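Local coordinates for protein carbonic anhydrase (Unidentified, PDB 3R1W) that probably catalyses the reversible hydration of carbon dioxide to bicarbonate, as a left-handed beta-helix carbonic anhydrase of the gamma class assembled from three chains, at residues L88-G91 against D92-I96; C105-G108 against N109-I113. One frame throughout, in Å; residues are numbered along the deposited sequence.

Contact 1. Residues L88-G91 against D92-I96; sequences LIIG and DDVTI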
ATOM      1  N   LEU B  88       0.824 -11.536 -16.286  1.00  8.07           N
ATOM      2  CA  LEU B  88       1.625 -10.345 -16.042  1.00  8.23           C
ATOM      3  C   LEU B  88       3.018 -10.565 -16.615  1.00  5.98           C
ATOM      4  O   LEU B  88       3.742 -11.465 -16.184  1.00  8.38           O
ATOM      5  CB  LEU B  88       1.702 -10.072 -14.536  1.00  9.45           C
ATOM      6  CG  LEU B  88       2.550  -8.894 -14.059  1.00 11.58           C
ATOM      7  CD1 LEU B  88       2.079  -7.603 -14.698  1.00 11.15           C
ATOM      8  CD2 LEU B  88       2.461  -8.820 -12.537  1.00 10.21           C
ATOM      9  N   ILE B  89       3.393  -9.735 -17.584  1.00  7.84           N
ATOM     10  CA  ILE B  89       4.660  -9.895 -18.285  1.00 10.48           C
ATOM     11  C   ILE B  89       5.447  -8.599 -18.148  1.00  9.99           C
ATOM     12  O   ILE B  89       4.942  -7.539 -18.506  1.00  8.78           O
ATOM     13  CB  ILE B  89       4.426 -10.177 -19.779  1.00 10.95           C
ATOM     14  CG1 ILE B  89       3.594 -11.453 -19.948  1.00 12.55           C
ATOM     15  CG2 ILE B  89       5.759 -10.298 -20.521  1.00 16.60           C
ATOM     16  CD1 ILE B  89       4.288 -12.691 -19.420  1.00 12.28           C
ATOM     17  N   ILE B  90       6.664  -8.691 -17.612  1.00  9.24           N
ATOM     18  CA  ILE B  90       7.496  -7.513 -17.360  1.00 10.47           C
ATOM     19  C   ILE B  90       8.911  -7.725 -17.895  1.00  9.37           C
ATOM     20  O   ILE B  90       9.504  -8.767 -17.671  1.00  9.09           O
ATOM     21  CB  ILE B  90       7.563  -7.196 -15.841  1.00  6.84           C
ATOM     22  CG1 ILE B  90       6.165  -6.898 -15.301  1.00  3.71           C
ATOM     23  CG2 ILE B  90       8.470  -5.996 -15.587  1.00  9.42           C
ATOM     24  CD1 ILE B  90       6.073  -6.932 -13.768  1.00  8.51           C
ATOM     25  N   GLY B  91       9.463  -6.740 -18.603  1.00 11.83           N
ATOM     26  CA  GLY B  91      10.761  -6.936 -19.240  1.00 11.31           C
ATOM     27  C   GLY B  91      11.965  -6.652 -18.357  1.00 13.63           C
ATOM     28  O   GLY B  91      11.888  -6.787 -17.134  1.00  8.01           O
ATOM     29  N   ASP B  92      13.076  -6.263 -18.987  1.00 11.28           N
ATOM     30  CA  ASP B  92      14.348  -5.995 -18.307  1.00  9.89           C
ATOM     31  C   ASP B  92      14.512  -4.515 -17.966  1.00  8.65           C
ATOM     32  O   ASP B  92      13.956  -3.654 -18.643  1.00 10.48           O
ATOM     33  CB  ASP B  92      15.539  -6.359 -19.204  1.00 14.81           C
ATOM     34  CG  ASP B  92      15.398  -7.707 -19.877  1.00 22.94           C
ATOM     35  OD1 ASP B  92      14.880  -8.654 -19.255  1.00 15.20           O
ATOM     36  OD2 ASP B  92      15.834  -7.821 -21.044  1.00 23.21           O
ATOM     37  N   ASP B  93      15.300  -4.227 -16.934  1.00  7.68           N
ATOM     38  CA  ASP B  93      15.627  -2.849 -16.580  1.00  6.02           C
ATOM     39  C   ASP B  93      14.367  -2.043 -16.316  1.00  7.87           C
ATOM     40  O   ASP B  93      14.265  -0.882 -16.690  1.00  8.55           O
ATOM     41  CB  ASP B  93      16.448  -2.185 -17.688  1.00  7.85           C
ATOM     42  CG  ASP B  93      17.815  -2.829 -17.868  1.00 10.04           C
ATOM     43  OD1 ASP B  93      18.545  -3.006 -16.864  1.00 11.41           O
ATOM     44  OD2 ASP B  93      18.156  -3.163 -19.016  1.00 11.55           O
ATOM     45  N   VAL B  94      13.392  -2.678 -15.682  1.00  7.87           N
ATOM     46  CA  VAL B  94      12.167  -1.990 -15.309  1.00  4.10           C
ATOM     47  C   VAL B  94      12.249  -1.622 -13.831  1.00  7.13           C
ATOM     48  O   VAL B  94      12.631  -2.439 -12.999  1.00  8.30           O
ATOM     49  CB  VAL B  94      10.921  -2.868 -15.598  1.00  3.99           C
ATOM     50  CG1 VAL B  94       9.653  -2.211 -15.043  1.00  5.91           C
ATOM     51  CG2 VAL B  94      10.796  -3.124 -17.101  1.00  4.57           C
ATOM     52  N   THR B  95      11.927  -0.376 -13.510  1.00  6.76           N
ATOM     53  CA  THR B  95      11.928   0.054 -12.117  1.00  5.86           C
ATOM     54  C   THR B  95      10.475   0.220 -11.665  1.00  9.51           C
ATOM     55  O   THR B  95       9.778   1.128 -12.113  1.00  9.45           O
ATOM     56  CB  THR B  95      12.704   1.369 -11.935  1.00  8.26           C
ATOM     57  OG1 THR B  95      14.049   1.200 -12.402  1.00 11.35           O
ATOM     58  CG2 THR B  95      12.734   1.776 -10.453  1.00 10.94           C
ATOM     59  N   ILE B  96      10.012  -0.671 -10.794  1.00  6.98           N
ATOM     60  CA  ILE B  96       8.637  -0.598 -10.313  1.00  5.03           C
ATOM     61  C   ILE B  96       8.645   0.090  -8.951  1.00  7.33           C
ATOM     62  O   ILE B  96       9.114  -0.472  -7.965  1.00  7.70           O
ATOM     63  CB  ILE B  96       7.993  -2.003 -10.254  1.00  5.56           C
ATOM     64  CG1 ILE B  96       8.016  -2.646 -11.650  1.00  9.28           C
ATOM     65  CG2 ILE B  96       6.552  -1.931  -9.728  1.00  7.34           C
ATOM     66  CD1 ILE B  96       7.763  -4.146 -11.627  1.00 12.35           C
TER
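I90 meets V94 and I96 round the bend of the chain, using a different methyl for each. Its CG2 lies against the branched end of V94, 4.0 Å from V94 CB, and the two side chains cross at about a right angle. Its other branch runs inward: with CG1 beside the backbone N and the chain then extended (chi2 165°), I90 CD1 meets I96 CD1 tip to tip at 3.9 Å, an ordinary van der Waals distance. At the bend itself, V94 CG2 rests 3.8 Å from G91 O. This is one corner of a left-handed beta-helix coil built on hexapeptide repeats: strand 88-90 lies in one parallel sheet, strand 94-96 in the next, and I90 of the first and V94 and I96 of the second turn into the core. The turn passes through D93, whose positive phi of 57° swings the chain round while its CB bond points away from strand 88-90. Outside the corner, the preceding coil holds several polar groups. T65 OG1 hydrogen-bonds to both G91 O and V94 N, tying the two sides of the bend together; D92 OD1 takes the backbone N-H of A63, and D93 OD1 forms a salt bridge with R64. Deeper in, I61 and L73 pack on I90, while I113 covers V94 and I96 from the following coil.

Contact 2. Residues C105-G108 against N109-I113; sequences CTIG and NRVLI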
ATOM      1  N   CYS B 105      -1.011  -6.916 -16.781  1.00 10.37           N
ATOM      2  CA  CYS B 105      -0.537  -6.040 -17.847  1.00 10.76           C
ATOM      3  C   CYS B 105       0.745  -6.541 -18.501  1.00  9.96           C
ATOM      4  O   CYS B 105       1.326  -7.549 -18.090  1.00 10.21           O
ATOM      5  CB  CYS B 105      -0.347  -4.609 -17.317  1.00 10.16           C
ATOM      6  SG  CYS B 105       0.705  -4.491 -15.839  1.00 11.09           S
ATOM      7  N   THR B 106       1.180  -5.832 -19.536  1.00  9.66           N
ATOM      8  CA  THR B 106       2.433  -6.140 -20.186  1.00  8.08           C
ATOM      9  C   THR B 106       3.315  -4.900 -20.158  1.00 10.26           C
ATOM     10  O   THR B 106       2.857  -3.801 -20.465  1.00 12.18           O
ATOM     11  CB  THR B 106       2.205  -6.596 -21.639  1.00 10.87           C
ATOM     12  OG1 THR B 106       1.449  -7.811 -21.632  1.00 11.63           O
ATOM     13  CG2 THR B 106       3.526  -6.863 -22.334  1.00 15.48           C
ATOM     14  N   ILE B 107       4.569  -5.086 -19.758  1.00  9.00           N
ATOM     15  CA  ILE B 107       5.517  -3.979 -19.645  1.00  7.93           C
ATOM     16  C   ILE B 107       6.814  -4.352 -20.343  1.00 11.87           C
ATOM     17  O   ILE B 107       7.368  -5.428 -20.101  1.00 12.83           O
ATOM     18  CB  ILE B 107       5.811  -3.628 -18.160  1.00  7.52           C
ATOM     19  CG1 ILE B 107       4.540  -3.126 -17.469  1.00  9.77           C
ATOM     20  CG2 ILE B 107       6.918  -2.569 -18.069  1.00 12.06           C
ATOM     21  CD1 ILE B 107       4.591  -3.192 -15.962  1.00 16.74           C
ATOM     22  N   GLY B 108       7.303  -3.466 -21.210  1.00 13.32           N
ATOM     23  CA  GLY B 108       8.491  -3.752 -21.996  1.00 13.70           C
ATOM     24  C   GLY B 108       9.794  -3.587 -21.234  1.00 12.57           C
ATOM     25  O   GLY B 108       9.842  -3.801 -20.022  1.00 12.58           O
ATOM     26  N   ASN B 109      10.852  -3.199 -21.948  1.00 11.03           N
ATOM     27  CA  ASN B 109      12.166  -3.000 -21.345  1.00 11.58           C
ATOM     28  C   ASN B 109      12.477  -1.528 -21.103  1.00 12.69           C
ATOM     29  O   ASN B 109      12.033  -0.664 -21.854  1.00 12.08           O
ATOM     30  CB  ASN B 109      13.259  -3.581 -22.248  1.00  9.41           C
ATOM     31  CG  ASN B 109      13.002  -5.019 -22.635  1.00 17.96           C
ATOM     32  OD1 ASN B 109      12.635  -5.850 -21.802  1.00 13.43           O
ATOM     33  ND2 ASN B 109      13.199  -5.327 -23.913  1.00 20.46           N
ATOM     34  N   ARG B 110      13.267  -1.258 -20.065  1.00 10.34           N
ATOM     35  CA  ARG B 110      13.740   0.093 -19.767  1.00 12.55           C
ATOM     36  C   ARG B 110      12.548   1.018 -19.540  1.00 13.60           C
ATOM     37  O   ARG B 110      12.252   1.900 -20.343  1.00 14.57           O
ATOM     38  CB  ARG B 110      14.674   0.602 -20.879  1.00 12.12           C
ATOM     39  CG  ARG B 110      15.945  -0.223 -21.002  1.00 12.14           C
ATOM     40  CD  ARG B 110      16.884   0.320 -22.083  1.00 12.30           C
ATOM     41  NE  ARG B 110      16.249   0.327 -23.396  1.00 15.66           N
ATOM     42  CZ  ARG B 110      16.123  -0.734 -24.188  1.00 26.08           C
ATOM     43  NH1 ARG B 110      16.588  -1.919 -23.809  1.00 26.44           N
ATOM     44  NH2 ARG B 110      15.523  -0.611 -25.367  1.00 31.70           N
ATOM     45  N   VAL B 111      11.845   0.768 -18.442  1.00 10.26           N
ATOM     46  CA  VAL B 111      10.600   1.456 -18.134  1.00  8.41           C
ATOM     47  C   VAL B 111      10.633   1.903 -16.671  1.00  7.72           C
ATOM     48  O   VAL B 111      11.109   1.164 -15.804  1.00  9.89           O
ATOM     49  CB  VAL B 111       9.389   0.520 -18.371  1.00 10.99           C
ATOM     50  CG1 VAL B 111       8.108   1.147 -17.864  1.00 10.07           C
ATOM     51  CG2 VAL B 111       9.264   0.175 -19.862  1.00 15.86           C
ATOM     52  N   LEU B 112      10.152   3.119 -16.416  1.00  7.17           N
ATOM     53  CA  LEU B 112      10.016   3.650 -15.067  1.00  9.41           C
ATOM     54  C   LEU B 112       8.549   3.656 -14.690  1.00 13.68           C
ATOM     55  O   LEU B 112       7.760   4.383 -15.291  1.00 15.22           O
ATOM     56  CB  LEU B 112      10.526   5.090 -15.017  1.00 13.47           C
ATOM     57  CG  LEU B 112      11.707   5.479 -14.138  1.00 26.96           C
ATOM     58  CD1 LEU B 112      11.896   6.993 -14.194  1.00 17.39           C
ATOM     59  CD2 LEU B 112      11.494   5.020 -12.703  1.00 25.32           C
ATOM     60  N   ILE B 113       8.176   2.862 -13.694  1.00 10.15           N
ATOM     61  CA  ILE B 113       6.811   2.911 -13.180  1.00 10.80           C
ATOM     62  C   ILE B 113       6.834   3.651 -11.843  1.00 14.86           C
ATOM     63  O   ILE B 113       7.405   3.166 -10.876  1.00 11.91           O
ATOM     64  CB  ILE B 113       6.204   1.500 -13.045  1.00  9.67           C
ATOM     65  CG1 ILE B 113       6.016   0.882 -14.437  1.00 15.10           C
ATOM     66  CG2 ILE B 113       4.850   1.552 -12.325  1.00 11.85           C
ATOM     67  CD1 ILE B 113       6.102  -0.595 -14.444  1.00 22.06           C
TER
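I107 CG1 stands beside its own backbone N (chi1 -64°) and I113 CG1 does the same on the facing strand (chi1 -67°), and from there both chains extend into the core until their CD1 methyls meet tip to tip. This is the inside of a corner in the left-handed beta-helix, within a run of hexapeptide repeats. At 3.4 Å, I107 CD1 to I113 CD1 is closer than usual van der Waals contact, so the packing is tight here. The second branch of I107 serves V111: I107 CG2 approaches V111 CG1 to 3.9 Å and V111 CB to 4.0 Å, the side chains meeting obliquely. V94 and I90 of the preceding coil lie on I107 as well. Outside the bend, R110 turns the backbone with a positive phi of 59°, and its CB bond points away from strand 106-107. Its NE forms a salt bridge with E128, and its side chain lies on F168 and T169 of helix 162-184. N109 uses its backbone N-H for D127 OD1 and its amide oxygen for the N-H of D92. That oxygen, N109 OD1, also lies above the plane of the G108-N109 peptide, tilted from the perpendicular, 3.7 Å from G108 C.

In the fold
Contact 1 closes before contact 2 opens along the chain, and the two are equivalent corners of successive beta-helix coils, their centres about 5 Å apart. Strands 88-90 and 106-107 are neighbours in one parallel sheet, and 94-96 and 111-113 are neighbours in the next, so each corner continues the same edge of the helix. Backbone bonds join them on both faces: I89 O to I107 N and T95 O to I113 N, each a probable hydrogen bond at 2.8 Å. Between the bends, V94 CG2 packs 3.1 Å from G108 O. V94 with V111 and I113, and I90 with I107, thus stack from one coil to the next in the interior of the beta-helix.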